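Local structure of lipopolysaccharide core heptose(I) kinase WaaP (Pseudomonas aeruginosa, 6DFL) at residues M154-N160 and A197-R203. The protein phosphorylates the first heptose of the lipopolysaccharide inner core using ATP, with magnesium as cofactor, and also shows protein-tyrosine kinase activity, including autophosphorylation. Sequence-based numbering, arbitrary orientation.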
HETATM    1  N   MSE A 154      -8.078   3.076   4.129  1.00 62.82           N
HETATM    2  CA  MSE A 154      -8.973   3.128   3.001  1.00 65.41           C
HETATM    3  C   MSE A 154     -10.174   2.205   3.194  1.00 59.95           C
HETATM    4  O   MSE A 154     -11.316   2.617   2.999  1.00 57.60           O
HETATM    5  CB  MSE A 154      -8.205   2.727   1.762  1.00 58.19           C
HETATM    6  CG  MSE A 154      -8.627   3.356   0.477  1.00 76.44           C
HETATM    7 SE   MSE A 154      -7.404   2.672  -0.896  1.00100.19          SE
HETATM    8  CE  MSE A 154      -8.135   0.870  -1.059  1.00 65.50           C
ATOM      9  N   HIS A 155      -9.896   0.950   3.553  1.00 55.09           N
ATOM     10  CA  HIS A 155     -10.966  -0.026   3.698  1.00 58.25           C
ATOM     11  C   HIS A 155     -11.878   0.332   4.851  1.00 62.88           C
ATOM     12  O   HIS A 155     -13.104   0.284   4.706  1.00 62.83           O
ATOM     13  CB  HIS A 155     -10.401  -1.419   3.905  1.00 60.77           C
ATOM     14  CG  HIS A 155      -9.824  -2.012   2.671  1.00 66.59           C
ATOM     15  ND1 HIS A 155      -9.056  -3.156   2.684  1.00 70.92           N
ATOM     16  CD2 HIS A 155      -9.905  -1.621   1.378  1.00 60.24           C
ATOM     17  CE1 HIS A 155      -8.682  -3.438   1.449  1.00 62.31           C
ATOM     18  NE2 HIS A 155      -9.188  -2.526   0.641  1.00 65.24           N
ATOM     19  N   ARG A 156     -11.299   0.688   6.016  1.00 61.39           N
ATOM     20  CA  ARG A 156     -12.136   1.052   7.156  1.00 66.53           C
ATOM     21  C   ARG A 156     -12.921   2.307   6.844  1.00 67.64           C
ATOM     22  O   ARG A 156     -13.923   2.585   7.506  1.00 64.35           O
ATOM     23  CB  ARG A 156     -11.325   1.280   8.459  1.00 59.27           C
ATOM     24  CG  ARG A 156     -10.534   0.073   8.987  1.00 65.91           C
ATOM     25  CD  ARG A 156      -9.310   0.492   9.867  1.00 66.21           C
ATOM     26  NE  ARG A 156      -8.135  -0.368   9.645  1.00 65.03           N
ATOM     27  CZ  ARG A 156      -6.904   0.076   9.386  1.00 69.09           C
ATOM     28  NH1 ARG A 156      -6.640   1.377   9.315  1.00 64.51           N
ATOM     29  NH2 ARG A 156      -5.913  -0.786   9.192  1.00 73.95           N
ATOM     30  N   ALA A 157     -12.500   3.087   5.855  1.00 59.80           N
ATOM     31  CA  ALA A 157     -13.291   4.276   5.602  1.00 57.60           C
ATOM     32  C   ALA A 157     -14.364   4.018   4.559  1.00 59.29           C
ATOM     33  O   ALA A 157     -15.083   4.949   4.192  1.00 61.10           O
ATOM     34  CB  ALA A 157     -12.392   5.454   5.218  1.00 60.32           C
ATOM     35  N   GLY A 158     -14.532   2.771   4.120  1.00 56.53           N
ATOM     36  CA  GLY A 158     -15.574   2.417   3.172  1.00 58.81           C
ATOM     37  C   GLY A 158     -15.181   2.437   1.701  1.00 65.97           C
ATOM     38  O   GLY A 158     -16.064   2.305   0.835  1.00 61.11           O
ATOM     39  N   VAL A 159     -13.892   2.561   1.394  1.00 62.53           N
ATOM     40  CA  VAL A 159     -13.405   2.629   0.022  1.00 65.61           C
ATOM     41  C   VAL A 159     -12.594   1.380  -0.269  1.00 67.16           C
ATOM     42  O   VAL A 159     -11.627   1.091   0.443  1.00 67.84           O
ATOM     43  CB  VAL A 159     -12.544   3.876  -0.209  1.00 60.89           C
ATOM     44  CG1 VAL A 159     -11.848   3.771  -1.557  1.00 70.09           C
ATOM     45  CG2 VAL A 159     -13.390   5.106  -0.152  1.00 58.41           C
ATOM     46  N   ASN A 160     -12.972   0.646  -1.312  1.00 63.19           N
ATOM     47  CA  ASN A 160     -12.102  -0.373  -1.875  1.00 65.37           C
ATOM     48  C   ASN A 160     -11.571   0.105  -3.231  1.00 71.24           C
ATOM     49  O   ASN A 160     -12.297   0.701  -4.037  1.00 66.21           O
ATOM     50  CB  ASN A 160     -12.802  -1.735  -1.998  1.00 62.56           C
ATOM     51  CG  ASN A 160     -13.971  -1.713  -2.948  1.00 68.94           C
ATOM     52  OD1 ASN A 160     -15.012  -1.159  -2.619  1.00 68.31           O
ATOM     53  ND2 ASN A 160     -13.815  -2.335  -4.139  1.00 69.05           N
ATOM     54  N   ALA A 197     -19.449   0.928   4.557  1.00 68.82           N
ATOM     55  CA  ALA A 197     -18.574  -0.161   4.971  1.00 66.54           C
ATOM     56  C   ALA A 197     -18.183  -0.977   3.753  1.00 69.72           C
ATOM     57  O   ALA A 197     -19.045  -1.353   2.959  1.00 72.51           O
ATOM     58  CB  ALA A 197     -19.249  -1.078   5.994  1.00 67.44           C
ATOM     59  N   THR A 198     -16.909  -1.293   3.649  1.00 71.52           N
ATOM     60  CA  THR A 198     -16.324  -2.091   2.581  1.00 67.43           C
ATOM     61  C   THR A 198     -16.564  -3.578   2.800  1.00 72.67           C
ATOM     62  O   THR A 198     -15.989  -4.165   3.725  1.00 76.07           O
ATOM     63  CB  THR A 198     -14.827  -1.819   2.503  1.00 65.97           C
ATOM     64  OG1 THR A 198     -14.621  -0.400   2.581  1.00 62.02           O
ATOM     65  CG2 THR A 198     -14.259  -2.379   1.214  1.00 68.42           C
ATOM     66  N   PRO A 199     -17.381  -4.216   1.967  1.00 71.20           N
ATOM     67  CA  PRO A 199     -17.625  -5.651   2.125  1.00 71.19           C
ATOM     68  C   PRO A 199     -16.321  -6.426   2.112  1.00 76.13           C
ATOM     69  O   PRO A 199     -15.343  -6.027   1.477  1.00 76.64           O
ATOM     70  CB  PRO A 199     -18.488  -6.002   0.909  1.00 68.56           C
ATOM     71  CG  PRO A 199     -19.109  -4.718   0.504  1.00 70.71           C
ATOM     72  CD  PRO A 199     -18.113  -3.644   0.823  1.00 69.41           C
ATOM     73  N   LYS A 200     -16.323  -7.566   2.805  1.00 79.76           N
ATOM     74  CA  LYS A 200     -15.080  -8.311   2.973  1.00 79.27           C
ATOM     75  C   LYS A 200     -14.568  -8.862   1.640  1.00 77.56           C
ATOM     76  O   LYS A 200     -13.355  -8.925   1.419  1.00 76.97           O
ATOM     77  CB  LYS A 200     -15.270  -9.429   4.005  1.00 79.73           C
ATOM     78  CG  LYS A 200     -13.973 -10.027   4.527  1.00 80.64           C
ATOM     79  CD  LYS A 200     -14.045 -10.268   6.035  1.00 92.97           C
ATOM     80  CE  LYS A 200     -12.705 -10.773   6.569  1.00 97.46           C
ATOM     81  NZ  LYS A 200     -12.627 -10.724   8.068  1.00 92.72           N
ATOM     82  N   ARG A 201     -15.468  -9.260   0.735  1.00 77.69           N
ATOM     83  CA  ARG A 201     -15.022  -9.730  -0.575  1.00 76.64           C
ATOM     84  C   ARG A 201     -14.247  -8.644  -1.306  1.00 79.08           C
ATOM     85  O   ARG A 201     -13.255  -8.919  -1.995  1.00 76.27           O
ATOM     86  CB  ARG A 201     -16.215 -10.178  -1.429  1.00 83.87           C
ATOM     87  CG  ARG A 201     -15.880 -10.332  -2.932  1.00 91.73           C
ATOM     88  CD  ARG A 201     -17.100 -10.679  -3.790  1.00 98.39           C
ATOM     89  NE  ARG A 201     -17.498 -12.073  -3.607  1.00104.50           N
ATOM     90  CZ  ARG A 201     -18.545 -12.642  -4.197  1.00107.85           C
ATOM     91  NH1 ARG A 201     -19.312 -11.942  -5.019  1.00108.33           N
ATOM     92  NH2 ARG A 201     -18.826 -13.917  -3.962  1.00111.47           N
ATOM     93  N   TRP A 202     -14.685  -7.399  -1.166  1.00 77.37           N
ATOM     94  CA  TRP A 202     -14.002  -6.325  -1.862  1.00 72.25           C
ATOM     95  C   TRP A 202     -12.686  -5.982  -1.176  1.00 73.67           C
ATOM     96  O   TRP A 202     -11.674  -5.769  -1.861  1.00 73.34           O
ATOM     97  CB  TRP A 202     -14.928  -5.112  -1.978  1.00 67.01           C
ATOM     98  CG  TRP A 202     -16.004  -5.335  -2.978  1.00 73.75           C
ATOM     99  CD1 TRP A 202     -17.337  -5.478  -2.734  1.00 75.21           C
ATOM    100  CD2 TRP A 202     -15.840  -5.450  -4.410  1.00 74.12           C
ATOM    101  NE1 TRP A 202     -18.016  -5.677  -3.922  1.00 75.62           N
ATOM    102  CE2 TRP A 202     -17.121  -5.655  -4.963  1.00 76.47           C
ATOM    103  CE3 TRP A 202     -14.736  -5.382  -5.270  1.00 73.58           C
ATOM    104  CZ2 TRP A 202     -17.328  -5.797  -6.352  1.00 79.92           C
ATOM    105  CZ3 TRP A 202     -14.941  -5.531  -6.653  1.00 75.65           C
ATOM    106  CH2 TRP A 202     -16.225  -5.739  -7.173  1.00 78.27           C
ATOM    107  N   ARG A 203     -12.682  -5.938   0.165  1.00 72.02           N
ATOM    108  CA  ARG A 203     -11.433  -5.847   0.921  1.00 69.62           C
ATOM    109  C   ARG A 203     -10.409  -6.851   0.400  1.00 68.49           C
ATOM    110  O   ARG A 203      -9.244  -6.513   0.154  1.00 69.25           O
ATOM    111  CB  ARG A 203     -11.686  -6.090   2.421  1.00 73.00           C
ATOM    112  CG  ARG A 203     -12.357  -4.923   3.202  1.00 76.92           C
ATOM    113  CD  ARG A 203     -12.625  -5.257   4.698  1.00 73.63           C
ATOM    114  NE  ARG A 203     -13.464  -4.244   5.353  1.00 75.92           N
ATOM    115  CZ  ARG A 203     -13.052  -3.410   6.312  1.00 80.48           C
ATOM    116  NH1 ARG A 203     -13.896  -2.523   6.846  1.00 76.17           N
ATOM    117  NH2 ARG A 203     -11.804  -3.478   6.772  1.00 80.77           N
TER
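His155 meets Thr198 and Arg203 where helix 137-156 ends in a Schellman motif and runs on toward the kinase catalytic loop, which holds Asp163, the active-site residue by similarity. Segment 197-203 is the loop and first turn of helix 200-212, with Pro199 at the N-cap. A chi1 of -74° swings the His155 ring toward this turn and brings one ring face under CA of Arg203, a CH-pi contact 4.0 Å from the ring centroid. The Arg203 chain runs antiparallel to the His155 side chain, and CG of Arg203 passes 3.8 Å from ND1 of His155. Both ring nitrogens are hydrogen-bonded elsewhere, ND1 to Tyr231 OH and NE2 to Asp206 OD2 of helix 200-212, which fixes the ring rotation. The carbonyl O of His155 accepts two bonds. One comes from Gly158 N within the Schellman turn. The other comes from Thr198 OG1 at 2.7 Å, in the carbonyl plane and on a lone pair. This ties the helix end to the incoming loop. CA of Arg156 lies 4.0 Å from Arg203 NH1, while Arg156 NH1 forms a salt bridge with Asp153 and its NH2 a hydrogen bond to Tyr231 O. Gly158, at positive phi, is the C-prime residue. Lacking a side chain, it avoids the preceding carbonyl O and lets Ala197 come close, with CA atoms 4.3 Å apart. Asn160 is on a short strand paired with 193-194, and its chi1 of 64° lays the side chain against Thr198 and Trp202. Its CB packs against Thr198 CG2, and its amide lies obliquely by the Trp202 ring, with ND2 3.4 Å from CE3 and the planes 33° apart. Within the second segment, Arg203 NE donates to Thr198 O at 3.0 Å, with that oxygen nearly in the guanidinium plane.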